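Local coordinates for prohead core protein protease (Enterobacteria phage T4, PDB 5JBL) that acts as a serine protease of the T4 prohead core, switched on by self-cleavage after prohead assembly, and processes many prohead proteins to make room for DNA, at residues N21-L26 with S160-L166; F63-E67 with W124-V129. The protein carries 3 engineered substitutions. All coordinates share one frame; numbering follows the deposited sequence.

Contact 1 of 2, residues N21-L26 with S160-L166; sequences NEPQLL and SRGLGSL
S160 and L26 meet through one water, which donates to L26 O at 2.9 Å and also bonds S160 OG, itself held by W30 NE1. R161 turns its CA-H to L26 O; its guanidinium group salt-bridges D187 and E101. At G162 the strands join: L26 N gives a straight bond (180°) to G162 O at 2.8 Å, while G162 N returns a bent one (136°) to L26 O at 2.9 Å. L163 pairs with L25 without backbone bonds, their methyl ends meeting loosely. G164 bonds Q24 both ways, with Q24 N to G164 O at 2.7 Å and G164 N to Q24 O at 3.0 Å, and L26, CG beside its backbone N (chi1 -61°), lays CD1 3.7 Å from G164 CA. S165 sets its CB against the carbonyl oxygens of N21 and E22 while its OG bonds N177 ND2. The L166 and L26 side chains run past each other head to tail, L166 CD1 reaching L26 CD2 at 4.0 Å. L166 N sends a weak bond of 3.4 Å to OD1 of the poorly ordered N21. Strand 24-29 lies antiparallel to 157-168, which also pairs with 174-176 and 181-189; R74, Y76 and F180 pack against L26.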
ATOM      1  N   ASN C  21       7.792  36.568 -16.673  1.00 99.40           N
ATOM      2  CA  ASN C  21       8.273  35.282 -17.175  1.00 99.89           C
ATOM      3  C   ASN C  21       7.145  34.373 -17.691  1.00 96.95           C
ATOM      4  O   ASN C  21       6.022  34.825 -17.926  1.00 99.71           O
ATOM      5  CB  ASN C  21       9.110  34.566 -16.105  1.00 98.86           C
ATOM      6  CG  ASN C  21       8.555  34.741 -14.706  1.00 97.97           C
ATOM      7  OD1 ASN C  21       7.569  34.102 -14.320  1.00 94.16           O
ATOM      8  ND2 ASN C  21       9.207  35.602 -13.924  1.00 97.47           N
ATOM      9  N   GLU C  22       7.466  33.088 -17.879  1.00 87.20           N
ATOM     10  CA  GLU C  22       6.580  32.090 -18.460  1.00 78.28           C
ATOM     11  C   GLU C  22       5.763  31.359 -17.397  1.00 58.13           C
ATOM     12  O   GLU C  22       6.087  31.412 -16.205  1.00 48.14           O
ATOM     13  CB  GLU C  22       7.415  31.095 -19.262  1.00 88.62           C
ATOM     14  CG  GLU C  22       7.997  31.677 -20.536  1.00 95.89           C
ATOM     15  CD  GLU C  22       8.870  30.685 -21.275  1.00102.49           C
ATOM     16  OE1 GLU C  22       9.141  29.599 -20.715  1.00102.88           O
ATOM     17  OE2 GLU C  22       9.291  30.994 -22.412  1.00107.27           O
ATOM     18  N   PRO C  23       4.682  30.674 -17.808  1.00 51.33           N
ATOM     19  CA  PRO C  23       3.787  30.033 -16.829  1.00 44.26           C
ATOM     20  C   PRO C  23       4.422  28.829 -16.146  1.00 40.71           C
ATOM     21  O   PRO C  23       5.023  27.961 -16.788  1.00 40.45           O
ATOM     22  CB  PRO C  23       2.572  29.610 -17.664  1.00 44.03           C
ATOM     23  CG  PRO C  23       3.038  29.578 -19.055  1.00 48.53           C
ATOM     24  CD  PRO C  23       4.155  30.567 -19.179  1.00 51.38           C
ATOM     25  N   GLN C  24       4.244  28.767 -14.831  1.00 30.23           N
ATOM     26  CA  GLN C  24       4.849  27.734 -14.005  1.00 25.19           C
ATOM     27  C   GLN C  24       3.828  27.240 -12.989  1.00 25.66           C
ATOM     28  O   GLN C  24       2.792  27.868 -12.760  1.00 20.39           O
ATOM     29  CB  GLN C  24       6.106  28.283 -13.311  1.00 26.59           C
ATOM     30  CG  GLN C  24       5.806  29.347 -12.261  1.00 30.64           C
ATOM     31  CD  GLN C  24       7.054  29.839 -11.531  1.00 41.76           C
ATOM     32  OE1 GLN C  24       7.697  30.792 -11.969  1.00 48.79           O
ATOM     33  NE2 GLN C  24       7.390  29.199 -10.413  1.00 46.65           N
ATOM     34  N   LEU C  25       4.122  26.093 -12.391  1.00 20.39           N
ATOM     35  CA  LEU C  25       3.314  25.602 -11.287  1.00 19.48           C
ATOM     36  C   LEU C  25       3.581  26.464 -10.064  1.00 17.63           C
ATOM     37  O   LEU C  25       4.734  26.636  -9.667  1.00 18.64           O
ATOM     38  CB  LEU C  25       3.656  24.140 -10.989  1.00 23.44           C
ATOM     39  CG  LEU C  25       2.941  23.444  -9.823  1.00 22.77           C
ATOM     40  CD1 LEU C  25       1.452  23.244 -10.121  1.00 21.23           C
ATOM     41  CD2 LEU C  25       3.606  22.116  -9.435  1.00 20.56           C
ATOM     42  N   LEU C  26       2.518  27.002  -9.472  1.00 20.26           N
ATOM     43  CA  LEU C  26       2.584  27.836  -8.274  1.00 17.50           C
ATOM     44  C   LEU C  26       1.866  27.091  -7.151  1.00 20.52           C
ATOM     45  O   LEU C  26       0.648  26.878  -7.223  1.00 20.60           O
ATOM     46  CB  LEU C  26       1.947  29.203  -8.533  1.00 17.05           C
ATOM     47  CG  LEU C  26       2.583  30.057  -9.619  1.00 23.84           C
ATOM     48  CD1 LEU C  26       1.699  31.276  -9.968  1.00 20.01           C
ATOM     49  CD2 LEU C  26       3.995  30.482  -9.197  1.00 22.39           C
ATOM     50  N   SER C 160      -2.647  25.402  -1.878  1.00 14.54           N
ATOM     51  CA  SER C 160      -3.308  25.471  -3.174  1.00 18.05           C
ATOM     52  C   SER C 160      -2.277  25.231  -4.266  1.00 18.91           C
ATOM     53  O   SER C 160      -1.075  25.399  -4.048  1.00 20.93           O
ATOM     54  CB  SER C 160      -4.013  26.827  -3.384  1.00 14.15           C
ATOM     55  OG  SER C 160      -3.090  27.916  -3.324  1.00 15.87           O
ATOM     56  N   ARG C 161      -2.763  24.800  -5.432  1.00 18.68           N
ATOM     57  CA  ARG C 161      -1.956  24.615  -6.632  1.00 20.46           C
ATOM     58  C   ARG C 161      -2.543  25.412  -7.791  1.00 20.84           C
ATOM     59  O   ARG C 161      -3.764  25.495  -7.954  1.00 24.49           O
ATOM     60  CB  ARG C 161      -1.867  23.131  -7.027  1.00 19.45           C
ATOM     61  CG  ARG C 161      -1.162  22.237  -6.026  1.00 22.31           C
ATOM     62  CD  ARG C 161      -0.993  20.839  -6.594  1.00 21.51           C
ATOM     63  NE  ARG C 161      -1.899  19.889  -5.974  1.00 17.13           N
ATOM     64  CZ  ARG C 161      -2.237  18.719  -6.494  1.00 19.58           C
ATOM     65  NH1 ARG C 161      -1.763  18.347  -7.678  1.00 20.35           N
ATOM     66  NH2 ARG C 161      -3.058  17.921  -5.824  1.00 22.04           N
ATOM     67  N   GLY C 162      -1.679  25.994  -8.614  1.00 20.55           N
ATOM     68  CA  GLY C 162      -2.196  26.717  -9.756  1.00 22.00           C
ATOM     69  C   GLY C 162      -1.107  26.915 -10.782  1.00 21.60           C
ATOM     70  O   GLY C 162       0.042  26.513 -10.583  1.00 19.82           O
ATOM     71  N   LEU C 163      -1.480  27.564 -11.888  1.00 16.75           N
ATOM     72  CA  LEU C 163      -0.574  27.835 -12.991  1.00 21.94           C
ATOM     73  C   LEU C 163      -0.551  29.331 -13.259  1.00 22.53           C
ATOM     74  O   LEU C 163      -1.605  29.946 -13.442  1.00 25.53           O
ATOM     75  CB  LEU C 163      -0.995  27.086 -14.262  1.00 26.34           C
ATOM     76  CG  LEU C 163      -1.001  25.560 -14.162  1.00 29.01           C
ATOM     77  CD1 LEU C 163      -1.729  24.951 -15.351  1.00 29.74           C
ATOM     78  CD2 LEU C 163       0.422  25.023 -14.055  1.00 24.20           C
ATOM     79  N   GLY C 164       0.638  29.911 -13.286  1.00 20.89           N
ATOM     80  CA  GLY C 164       0.731  31.336 -13.552  1.00 23.60           C
ATOM     81  C   GLY C 164       2.172  31.772 -13.665  1.00 21.09           C
ATOM     82  O   GLY C 164       3.084  30.949 -13.769  1.00 27.86           O
ATOM     83  N   SER C 165       2.369  33.090 -13.641  1.00 27.32           N
ATOM     84  CA  SER C 165       3.695  33.681 -13.722  1.00 25.82           C
ATOM     85  C   SER C 165       3.788  34.803 -12.696  1.00 29.17           C
ATOM     86  O   SER C 165       2.780  35.257 -12.147  1.00 24.50           O
ATOM     87  CB  SER C 165       3.998  34.195 -15.133  1.00 33.72           C
ATOM     88  OG  SER C 165       3.009  35.106 -15.583  1.00 36.03           O
ATOM     89  N   LEU C 166       5.017  35.256 -12.445  1.00 24.88           N
ATOM     90  CA  LEU C 166       5.310  36.189 -11.370  1.00 23.60           C
ATOM     91  C   LEU C 166       6.070  37.385 -11.919  1.00 28.45           C
ATOM     92  O   LEU C 166       6.827  37.270 -12.885  1.00 28.82           O
ATOM     93  CB  LEU C 166       6.141  35.508 -10.271  1.00 28.44           C
ATOM     94  CG  LEU C 166       5.542  34.223  -9.694  1.00 27.33           C
ATOM     95  CD1 LEU C 166       6.538  33.523  -8.768  1.00 26.80           C
ATOM     96  CD2 LEU C 166       4.258  34.551  -8.947  1.00 24.38           C
TER
HETATM   97  O   HOH W   1      -1.445  28.526  -5.979  1.00 20.73           O

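Contact 2 of 2, residues F63-E67 with W124-V129; sequences FLQAE and WKGNDV. Engineered in segment 63-67: L64 (natural residue Met).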
ATOM      1  N   PHE C  63      -8.950  29.317   2.903  1.00 13.91           N
ATOM      2  CA  PHE C  63      -8.226  28.452   1.984  1.00 16.73           C
ATOM      3  C   PHE C  63      -7.232  29.199   1.104  1.00 16.32           C
ATOM      4  O   PHE C  63      -6.259  28.595   0.665  1.00 19.12           O
ATOM      5  CB  PHE C  63      -9.201  27.689   1.075  1.00 21.52           C
ATOM      6  CG  PHE C  63      -9.969  26.569   1.761  1.00 20.84           C
ATOM      7  CD1 PHE C  63      -9.673  26.173   3.054  1.00 22.80           C
ATOM      8  CD2 PHE C  63     -10.999  25.922   1.089  1.00 21.04           C
ATOM      9  CE1 PHE C  63     -10.385  25.138   3.676  1.00 18.42           C
ATOM     10  CE2 PHE C  63     -11.711  24.893   1.685  1.00 22.30           C
ATOM     11  CZ  PHE C  63     -11.401  24.493   2.987  1.00 24.14           C
ATOM     12  N   LEU C  64      -7.472  30.476   0.814  1.00 21.06           N
ATOM     13  CA  LEU C  64      -6.563  31.316   0.043  1.00 23.76           C
ATOM     14  C   LEU C  64      -6.745  32.759   0.494  1.00 22.21           C
ATOM     15  O   LEU C  64      -7.779  33.127   1.061  1.00 23.05           O
ATOM     16  CB  LEU C  64      -6.813  31.217  -1.473  1.00 26.73           C
ATOM     17  CG  LEU C  64      -6.698  29.852  -2.161  1.00 31.54           C
ATOM     18  CD1 LEU C  64      -8.061  29.176  -2.203  1.00 27.65           C
ATOM     19  CD2 LEU C  64      -6.114  29.981  -3.551  1.00 31.96           C
ATOM     20  N   GLN C  65      -5.739  33.584   0.223  1.00 24.50           N
ATOM     21  CA  GLN C  65      -5.771  34.986   0.623  1.00 17.52           C
ATOM     22  C   GLN C  65      -5.255  35.879  -0.488  1.00 23.94           C
ATOM     23  O   GLN C  65      -4.195  35.608  -1.055  1.00 23.32           O
ATOM     24  CB  GLN C  65      -4.933  35.223   1.868  1.00 21.40           C
ATOM     25  CG  GLN C  65      -5.440  34.497   3.079  1.00 31.31           C
ATOM     26  CD  GLN C  65      -4.613  34.807   4.291  1.00 34.25           C
ATOM     27  OE1 GLN C  65      -3.545  34.231   4.482  1.00 37.00           O
ATOM     28  NE2 GLN C  65      -5.075  35.756   5.099  1.00 40.63           N
ATOM     29  N   ALA C  66      -5.988  36.962  -0.760  1.00 19.51           N
ATOM     30  CA  ALA C  66      -5.597  37.989  -1.711  1.00 27.04           C
ATOM     31  C   ALA C  66      -4.955  39.162  -0.984  1.00 28.28           C
ATOM     32  O   ALA C  66      -5.180  39.381   0.210  1.00 31.30           O
ATOM     33  CB  ALA C  66      -6.814  38.493  -2.502  1.00 28.73           C
ATOM     34  N   GLU C  67      -4.132  39.901  -1.727  1.00 23.30           N
ATOM     35  CA  GLU C  67      -3.624  41.214  -1.314  1.00 30.04           C
ATOM     36  C   GLU C  67      -2.762  41.130  -0.060  1.00 31.23           C
ATOM     37  O   GLU C  67      -2.662  42.095   0.698  1.00 37.15           O
ATOM     38  CB  GLU C  67      -4.770  42.205  -1.104  1.00 30.63           C
ATOM     39  CG  GLU C  67      -5.605  42.470  -2.341  1.00 44.74           C
ATOM     40  CD  GLU C  67      -4.848  43.238  -3.415  1.00 49.11           C
ATOM     41  OE1 GLU C  67      -3.846  43.916  -3.086  1.00 52.55           O
ATOM     42  OE2 GLU C  67      -5.265  43.171  -4.592  1.00 47.38           O
ATOM     43  N   TRP C 124     -16.116  34.313  -0.518  1.00 27.55           N
ATOM     44  CA  TRP C 124     -15.229  35.417  -0.160  1.00 28.29           C
ATOM     45  C   TRP C 124     -15.684  36.093   1.132  1.00 29.86           C
ATOM     46  O   TRP C 124     -16.879  36.224   1.398  1.00 28.43           O
ATOM     47  CB  TRP C 124     -15.156  36.457  -1.285  1.00 32.76           C
ATOM     48  CG  TRP C 124     -14.302  36.057  -2.470  1.00 34.38           C
ATOM     49  CD1 TRP C 124     -14.710  35.367  -3.576  1.00 32.71           C
ATOM     50  CD2 TRP C 124     -12.900  36.341  -2.673  1.00 30.89           C
ATOM     51  NE1 TRP C 124     -13.656  35.199  -4.455  1.00 28.83           N
ATOM     52  CE2 TRP C 124     -12.535  35.784  -3.923  1.00 22.39           C
ATOM     53  CE3 TRP C 124     -11.922  36.996  -1.917  1.00 25.33           C
ATOM     54  CZ2 TRP C 124     -11.241  35.867  -4.433  1.00 24.46           C
ATOM     55  CZ3 TRP C 124     -10.633  37.088  -2.431  1.00 26.66           C
ATOM     56  CH2 TRP C 124     -10.304  36.526  -3.678  1.00 22.60           C
ATOM     57  N   LYS C 125     -14.719  36.519   1.936  1.00 33.23           N
ATOM     58  CA  LYS C 125     -14.984  37.344   3.113  1.00 36.60           C
ATOM     59  C   LYS C 125     -13.858  38.376   3.157  1.00 38.28           C
ATOM     60  O   LYS C 125     -12.758  38.081   3.635  1.00 31.16           O
ATOM     61  CB  LYS C 125     -15.048  36.500   4.381  1.00 44.56           C
ATOM     62  CG  LYS C 125     -15.006  37.284   5.687  1.00 53.69           C
ATOM     63  CD  LYS C 125     -16.388  37.692   6.153  1.00 62.71           C
ATOM     64  CE  LYS C 125     -17.188  36.487   6.627  1.00 66.39           C
ATOM     65  NZ  LYS C 125     -18.516  36.894   7.155  1.00 66.81           N
ATOM     66  N   GLY C 126     -14.123  39.569   2.632  1.00 39.10           N
ATOM     67  CA  GLY C 126     -13.049  40.545   2.476  1.00 39.94           C
ATOM     68  C   GLY C 126     -12.039  40.065   1.445  1.00 36.46           C
ATOM     69  O   GLY C 126     -12.393  39.705   0.313  1.00 29.79           O
ATOM     70  N   ASN C 127     -10.765  40.029   1.839  1.00 31.03           N
ATOM     71  CA  ASN C 127      -9.700  39.581   0.953  1.00 28.29           C
ATOM     72  C   ASN C 127      -9.379  38.104   1.112  1.00 26.67           C
ATOM     73  O   ASN C 127      -8.414  37.627   0.499  1.00 30.63           O
ATOM     74  CB  ASN C 127      -8.435  40.416   1.190  1.00 31.31           C
ATOM     75  CG  ASN C 127      -8.583  41.844   0.693  1.00 36.32           C
ATOM     76  OD1 ASN C 127      -9.269  42.096  -0.296  1.00 36.61           O
ATOM     77  ND2 ASN C 127      -7.971  42.790   1.399  1.00 38.62           N
ATOM     78  N   ASP C 128     -10.176  37.367   1.883  1.00 25.43           N
ATOM     79  CA  ASP C 128      -9.915  35.963   2.167  1.00 22.64           C
ATOM     80  C   ASP C 128     -10.935  35.076   1.476  1.00 25.87           C
ATOM     81  O   ASP C 128     -12.129  35.382   1.471  1.00 26.96           O
ATOM     82  CB  ASP C 128      -9.943  35.698   3.671  1.00 28.07           C
ATOM     83  CG  ASP C 128      -8.796  36.373   4.390  1.00 36.55           C
ATOM     84  OD1 ASP C 128      -7.719  36.528   3.774  1.00 44.56           O
ATOM     85  OD2 ASP C 128      -8.967  36.759   5.561  1.00 35.42           O
ATOM     86  N   VAL C 129     -10.464  33.959   0.927  1.00 24.73           N
ATOM     87  CA  VAL C 129     -11.333  32.957   0.325  1.00 26.37           C
ATOM     88  C   VAL C 129     -11.577  31.896   1.388  1.00 26.54           C
ATOM     89  O   VAL C 129     -10.639  31.233   1.835  1.00 23.28           O
ATOM     90  CB  VAL C 129     -10.707  32.354  -0.940  1.00 20.31           C
ATOM     91  CG1 VAL C 129     -11.714  31.466  -1.648  1.00 26.11           C
ATOM     92  CG2 VAL C 129     -10.213  33.461  -1.858  1.00 23.47           C
TER
HETATM   93  O   HOH W   2      -6.090  38.662   2.905  1.00 32.74           O
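Q65 and D128 lie side by side and point the same way, joined by a bond of 3.1 Å from Q65 NE2 to D128 OD1. The oxygen sits within 1° of the Q65 amide plane, but the NH approaches from 40° above the carboxylate plane. With CG anti to its carbonyl carbon (chi1 -63°) and an extended chain beyond, Q65 also runs its CG past the same oxygen. A water adds a second donor to D128 OD1 at 2.8 Å and gives its other proton to A66 O at 2.9 Å, tying the carboxylate to the opposite backbone. This polar pair and N127, whose ND2 merely approaches E67 CB, form the looser, partly exposed side. E67 turns its carboxylate away to the backbone N of K78, at the start of helix 78-93.

The opposite face is tight and apolar. V129 CG2 touches CB of the engineered L64 at 4.1 Å and lies over one face of the W124 ring, offset toward the rim. A66 CB meets that ring at its edge, 4.1 Å from W124 CZ3. M122 and L182 close round L64, and L81, E82 and V85 of the helix pack on W124.

The backbone fastens the two sides together: V129 N bonds L64 O at 2.8 Å and A66 N bonds N127 O at 2.8 Å. V129 O takes F63 N at 2.8 Å and, weakly, L64 N. F63 and L64 facing one residue make a classic beta bulge. Toward the other end of the pairing, beside A66, K125 to D128 form the type II' turn of a tight beta hairpin, with G126 at the positive phi this turn requires. Returning strand 128-135 of this two-residue hairpin carries strand 53-65 within the antiparallel sheet.

Both contacts are partly buried antiparallel strand pairings, yet belong to different sheets: contact 1 to the mixed sheet of strand 157-168, contact 2 to the antiparallel sheet of strands 53-65 and 128-135. Contact 2 is nested in the loop closed by contact 1, and they touch where S160 OG packs against L64 CD2. Contact 1 relies on backbone bonding beside glycines, with L25 and L163 on one face and L26 on the other; contact 2 adds a bulge, a turn and a bond between two side chains. Contact 1 lies closer to the active site: strand 157-168 carries the altered catalytic position A159 and 24-29 the inferred autolysis site E28-T29, consistent with an N-terminus blocking the catalytic centre.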